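Local coordinates for protein phosphate transporter (Thermotoga maritima MSB8, PDB 6L85) that probably imports phosphate across the cell membrane by coupling its uptake to sodium ions, at residues L10-A15 / I296-F301; F16-N21 / A256-N261. All coordinates share one frame; numbering follows the deposited sequence.

Interaction 1: residues L10-A15 / I296-F301; sequences LGFIMA and ISLGVF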
loop_
_atom_site.group_PDB
_atom_site.type_symbol
_atom_site.label_atom_id
_atom_site.label_comp_id
_atom_site.label_asym_id
_atom_site.label_seq_id
_atom_site.Cartn_x
_atom_site.Cartn_y
_atom_site.Cartn_z
ATOM N N LEU B 10 -15.718 22.819 8.540
ATOM C CA LEU B 10 -15.569 23.476 7.247
ATOM C C LEU B 10 -14.576 22.737 6.352
ATOM O O LEU B 10 -14.813 22.578 5.146
ATOM C CB LEU B 10 -15.146 24.931 7.470
ATOM C CG LEU B 10 -16.257 25.828 8.039
ATOM C CD1 LEU B 10 -15.762 27.259 8.313
ATOM C CD2 LEU B 10 -17.443 25.837 7.082
ATOM N N GLY B 11 -13.457 22.273 6.921
ATOM C CA GLY B 11 -12.517 21.487 6.144
ATOM C C GLY B 11 -13.128 20.177 5.690
ATOM O O GLY B 11 -12.891 19.724 4.565
ATOM N N PHE B 12 -13.975 19.581 6.530
ATOM C CA PHE B 12 -14.643 18.359 6.107
ATOM C C PHE B 12 -15.571 18.630 4.934
ATOM O O PHE B 12 -15.612 17.860 3.976
ATOM C CB PHE B 12 -15.422 17.736 7.266
ATOM C CG PHE B 12 -16.138 16.504 6.866
ATOM C CD1 PHE B 12 -15.496 15.274 6.913
ATOM C CD2 PHE B 12 -17.426 16.576 6.362
ATOM C CE1 PHE B 12 -16.150 14.137 6.498
ATOM C CE2 PHE B 12 -18.078 15.444 5.942
ATOM C CZ PHE B 12 -17.442 14.222 6.006
ATOM N N ILE B 13 -16.350 19.711 5.008
ATOM C CA ILE B 13 -17.274 20.027 3.917
ATOM C C ILE B 13 -16.509 20.306 2.620
ATOM O O ILE B 13 -16.883 19.834 1.538
ATOM C CB ILE B 13 -18.169 21.208 4.330
ATOM C CG1 ILE B 13 -19.097 20.775 5.475
ATOM C CG2 ILE B 13 -18.938 21.752 3.128
ATOM C CD1 ILE B 13 -19.992 21.904 5.991
ATOM N N MET B 14 -15.424 21.071 2.709
ATOM C CA MET B 14 -14.605 21.313 1.531
ATOM C C MET B 14 -14.070 20.005 0.944
ATOM O O MET B 14 -14.117 19.794 -0.273
ATOM C CB MET B 14 -13.466 22.258 1.900
ATOM C CG MET B 14 -12.514 22.519 0.790
ATOM S SD MET B 14 -13.227 23.602 -0.469
ATOM C CE MET B 14 -11.968 23.480 -1.723
ATOM N N ALA B 15 -13.535 19.117 1.803
ATOM C CA ALA B 15 -12.980 17.847 1.333
ATOM C C ALA B 15 -14.057 16.983 0.680
ATOM O O ALA B 15 -13.832 16.371 -0.382
ATOM C CB ALA B 15 -12.327 17.117 2.514
ATOM N N ILE B 296 -12.692 13.606 1.493
ATOM C CA ILE B 296 -12.682 13.297 0.062
ATOM C C ILE B 296 -13.313 11.923 -0.191
ATOM O O ILE B 296 -14.158 11.766 -1.082
ATOM C CB ILE B 296 -11.246 13.365 -0.500
ATOM C CG1 ILE B 296 -10.720 14.798 -0.534
ATOM C CG2 ILE B 296 -11.180 12.831 -1.927
ATOM C CD1 ILE B 296 -9.288 14.894 -1.051
ATOM N N SER B 297 -12.913 10.909 0.590
ATOM C CA SER B 297 -13.478 9.564 0.424
ATOM C C SER B 297 -14.995 9.568 0.595
ATOM O O SER B 297 -15.735 8.965 -0.199
ATOM C CB SER B 297 -12.848 8.604 1.433
ATOM O OG SER B 297 -11.523 8.301 1.035
ATOM N N LEU B 298 -15.474 10.239 1.637
ATOM C CA LEU B 298 -16.906 10.268 1.886
ATOM C C LEU B 298 -17.638 11.047 0.792
ATOM O O LEU B 298 -18.733 10.655 0.374
ATOM C CB LEU B 298 -17.161 10.831 3.290
ATOM C CG LEU B 298 -16.873 9.856 4.454
ATOM C CD1 LEU B 298 -16.992 10.518 5.820
ATOM C CD2 LEU B 298 -17.789 8.619 4.430
ATOM N N GLY B 299 -17.038 12.127 0.277
ATOM C CA GLY B 299 -17.651 12.832 -0.836
ATOM C C GLY B 299 -17.698 11.986 -2.094
ATOM O O GLY B 299 -18.664 12.041 -2.859
ATOM N N VAL B 300 -16.649 11.196 -2.333
ATOM C CA VAL B 300 -16.661 10.286 -3.470
ATOM C C VAL B 300 -17.834 9.332 -3.353
ATOM O O VAL B 300 -18.564 9.096 -4.323
ATOM C CB VAL B 300 -15.338 9.503 -3.561
ATOM C CG1 VAL B 300 -15.550 8.198 -4.401
ATOM C CG2 VAL B 300 -14.230 10.357 -4.131
ATOM N N PHE B 301 -18.045 8.783 -2.151
ATOM C CA PHE B 301 -19.081 7.767 -1.999
ATOM C C PHE B 301 -20.492 8.350 -2.008
ATOM O O PHE B 301 -21.388 7.775 -2.624
ATOM C CB PHE B 301 -18.877 6.968 -0.713
ATOM C CG PHE B 301 -19.839 5.825 -0.569
ATOM C CD1 PHE B 301 -19.667 4.656 -1.304
ATOM C CD2 PHE B 301 -20.935 5.928 0.268
ATOM C CE1 PHE B 301 -20.571 3.582 -1.177
ATOM C CE2 PHE B 301 -21.846 4.862 0.408
ATOM C CZ PHE B 301 -21.661 3.685 -0.314
#

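Interaction 2: residues F16-N21 / A256-N261; sequences FSIGAN and ANDVAN. With NA (sodium ion), chain R; NA (sodium ion), chain Q.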
loop_
_atom_site.group_PDB
_atom_site.type_symbol
_atom_site.label_atom_id
_atom_site.label_comp_id
_atom_site.label_asym_id
_atom_site.label_seq_id
_atom_site.Cartn_x
_atom_site.Cartn_y
_atom_site.Cartn_z
ATOM N N PHE B 16 -15.233 16.921 1.314
ATOM C CA PHE B 16 -16.387 16.231 0.748
ATOM C C PHE B 16 -16.707 16.750 -0.653
ATOM O O PHE B 16 -16.939 15.964 -1.585
ATOM C CB PHE B 16 -17.578 16.413 1.694
ATOM C CG PHE B 16 -18.782 15.605 1.318
ATOM C CD1 PHE B 16 -19.670 16.065 0.364
ATOM C CD2 PHE B 16 -19.024 14.378 1.919
ATOM C CE1 PHE B 16 -20.776 15.322 -0.002
ATOM C CE2 PHE B 16 -20.135 13.629 1.566
ATOM C CZ PHE B 16 -21.008 14.104 0.593
ATOM N N SER B 17 -16.695 18.085 -0.824
ATOM C CA SER B 17 -17.025 18.672 -2.124
ATOM C C SER B 17 -15.973 18.329 -3.173
ATOM O O SER B 17 -16.312 18.087 -4.345
ATOM C CB SER B 17 -17.217 20.194 -1.973
ATOM O OG SER B 17 -16.004 20.928 -2.064
ATOM N N ILE B 18 -14.701 18.252 -2.765
ATOM C CA ILE B 18 -13.646 17.814 -3.688
ATOM C C ILE B 18 -13.898 16.381 -4.171
ATOM O O ILE B 18 -13.845 16.088 -5.376
ATOM C CB ILE B 18 -12.264 17.938 -3.014
ATOM C CG1 ILE B 18 -11.920 19.398 -2.722
ATOM C CG2 ILE B 18 -11.188 17.269 -3.849
ATOM C CD1 ILE B 18 -10.722 19.584 -1.780
ATOM N N GLY B 19 -14.122 15.454 -3.229
ATOM C CA GLY B 19 -14.374 14.075 -3.626
ATOM C C GLY B 19 -15.552 13.969 -4.578
ATOM O O GLY B 19 -15.468 13.305 -5.625
ATOM N N ALA B 20 -16.636 14.695 -4.264
ATOM C CA ALA B 20 -17.846 14.673 -5.077
ATOM C C ALA B 20 -17.583 15.155 -6.496
ATOM O O ALA B 20 -18.029 14.525 -7.469
ATOM C CB ALA B 20 -18.925 15.533 -4.417
ATOM N N ASN B 21 -16.862 16.282 -6.645
ATOM C CA ASN B 21 -16.671 16.828 -7.986
ATOM C C ASN B 21 -15.627 16.078 -8.790
ATOM O O ASN B 21 -15.717 16.035 -10.024
ATOM C CB ASN B 21 -16.256 18.308 -7.940
ATOM C CG ASN B 21 -16.594 19.042 -9.240
ATOM O OD1 ASN B 21 -15.743 19.212 -10.139
ATOM N ND2 ASN B 21 -17.853 19.447 -9.356
ATOM N N ALA B 256 -3.166 13.081 -3.580
ATOM C CA ALA B 256 -1.883 13.697 -3.270
ATOM C C ALA B 256 -1.876 15.204 -3.588
ATOM O O ALA B 256 -1.408 16.016 -2.778
ATOM C CB ALA B 256 -0.775 12.968 -4.028
ATOM N N ASN B 257 -2.431 15.598 -4.739
ATOM C CA ASN B 257 -2.386 17.013 -5.107
ATOM C C ASN B 257 -3.503 17.819 -4.457
ATOM O O ASN B 257 -3.285 18.977 -4.084
ATOM C CB ASN B 257 -2.450 17.194 -6.639
ATOM C CG ASN B 257 -1.929 18.576 -7.090
ATOM O OD1 ASN B 257 -2.702 19.510 -7.249
ATOM N ND2 ASN B 257 -0.618 18.704 -7.237
ATOM N N ASP B 258 -4.689 17.237 -4.281
ATOM C CA ASP B 258 -5.853 18.020 -3.911
ATOM C C ASP B 258 -6.229 17.955 -2.432
ATOM O O ASP B 258 -7.071 18.761 -2.017
ATOM C CB ASP B 258 -7.071 17.580 -4.728
ATOM C CG ASP B 258 -7.120 18.214 -6.120
ATOM O OD1 ASP B 258 -6.084 18.619 -6.669
ATOM O OD2 ASP B 258 -8.220 18.254 -6.681
ATOM N N VAL B 259 -5.676 17.027 -1.628
ATOM C CA VAL B 259 -6.053 17.103 -0.215
ATOM C C VAL B 259 -5.671 18.470 0.339
ATOM O O VAL B 259 -6.382 19.015 1.182
ATOM C CB VAL B 259 -5.464 15.942 0.629
ATOM C CG1 VAL B 259 -3.936 16.074 0.817
ATOM C CG2 VAL B 259 -6.193 15.857 2.010
ATOM N N ALA B 260 -4.604 19.070 -0.191
ATOM C CA ALA B 260 -4.215 20.440 0.151
ATOM C C ALA B 260 -5.366 21.440 0.082
ATOM O O ALA B 260 -5.405 22.367 0.893
ATOM C CB ALA B 260 -3.088 20.923 -0.768
ATOM N N ASN B 261 -6.311 21.277 -0.851
ATOM C CA ASN B 261 -7.343 22.307 -0.977
ATOM C C ASN B 261 -8.238 22.385 0.250
ATOM O O ASN B 261 -8.893 23.419 0.474
ATOM C CB ASN B 261 -8.192 22.092 -2.228
ATOM C CG ASN B 261 -7.358 21.973 -3.482
ATOM O OD1 ASN B 261 -6.193 22.426 -3.532
ATOM N ND2 ASN B 261 -7.940 21.393 -4.510
HETATM NA NA NA R . -4.777 20.444 -7.022
HETATM NA NA NA Q . -13.284 18.888 -10.921
HETATM O O HOH W 1 -14.252 17.058 -12.097
HETATM O O HOH W 2 -4.205 21.419 -5.053
#

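Interaction 1: residues L10-A15 / I296-F301
The carbonyl oxygen of Ala15 lies against the backbone of Ile296: its nearest neighbour across the contact is Ile296 CA at 3.3 Å, and 142° at the hydrogen makes this a CA-H...O contact. Ile296 CG1 adds to the grip, 3.5 Å from Ala15 O; with CG1 beside the backbone N (chi1 -69°), that methylene is set against the carbonyl oxygen. No conventional hydrogen bond joins the segments; they meet by close fit and this weak CA-H...O contact. Alanine suits its place because a single methyl lets the helices approach to 4.7 Å between the CA atoms of Ala15 and Ile296. Gly299 likewise keeps the facing helix surface low, for a CB there would point at segment 10-15.

Away from this close point larger side chains meet. Phe12 has CG anti to the backbone N (chi1 179°), which carries its ring across to segment 296-301, and Leu298 CD1 meets the edge of that ring near its plane, 3.7 Å from CZ. The two side chains cross at about a right angle. Leu298 also packs on Phe215 of the second subunit. Small residues at the crossing with a CA-H...O contact are characteristic of close helix packing in membrane proteins.

Interaction 2: residues F16-N21 / A256-N261
Ile18, directly before one copy of the family's GANDVAN sequence (starting at Gly19), packs against the second copy, which holds Asn257, Asp258 and Asn261.

The direct contact is van der Waals in kind, with no hydrogen bond between the segments. Ile18 points at segment 256-261, and its nearly extended ethyl branch (chi2 167°) brings CD1 to 3.6 Å from Asn261 CB and 3.8 Å from Asp258 O, while CG2 faces the Asp258 carboxylate. A branched aliphatic chain suits this buried place, covering the backbone and CB of the second copy near the sodium sites, with no atom that could ligate a metal.

Metal bonds come from both segments. Asn257 OD1 binds one sodium ion at 2.3 Å, and Thr107 and Ile344 complete the protein ligands with Asp258, whose OD1 is also 2.3 Å from the metal. Asn21 OD1 holds a second sodium at 2.6 Å, together with Asp22, Val104 and Thr347. Asn21 and Asn257 share nearly the same shape, chi1 -157° and -160°, as expected of equivalent positions in a repeated motif; an asparagine offers an uncharged oxygen to sodium while its amide NH2 bonds Thr98 or Leu342 O respectively.

Hydrogen bonds finish the setting. Asn261 ND2 bonds Thr106 OG1, and a water on the first sodium donates to both Asn257 O and, at 2.7 Å, Asn261 OD1.

In the fold
Interactions 1 and 2 have centres about 7 Å apart and share helix 2-32, on which residues 10-15 run straight into 16-21. Along the chain, 256-261 comes next and 296-301 last, so interaction 2 is nested inside the loop closed by interaction 1. Segment 256-261 lies on helices 231-258 and 260-275; helix 286-302 follows next, and helix 2-32 meets this consecutive run. The two contacts also touch: the Phe16 ring packs on the backbone of Leu298 and Gly299, and Met14 on Asn261 O. Helix 2-32 thus joins the sodium sites at the protein's interior to a helix that reaches the second subunit through Leu298 and Phe301.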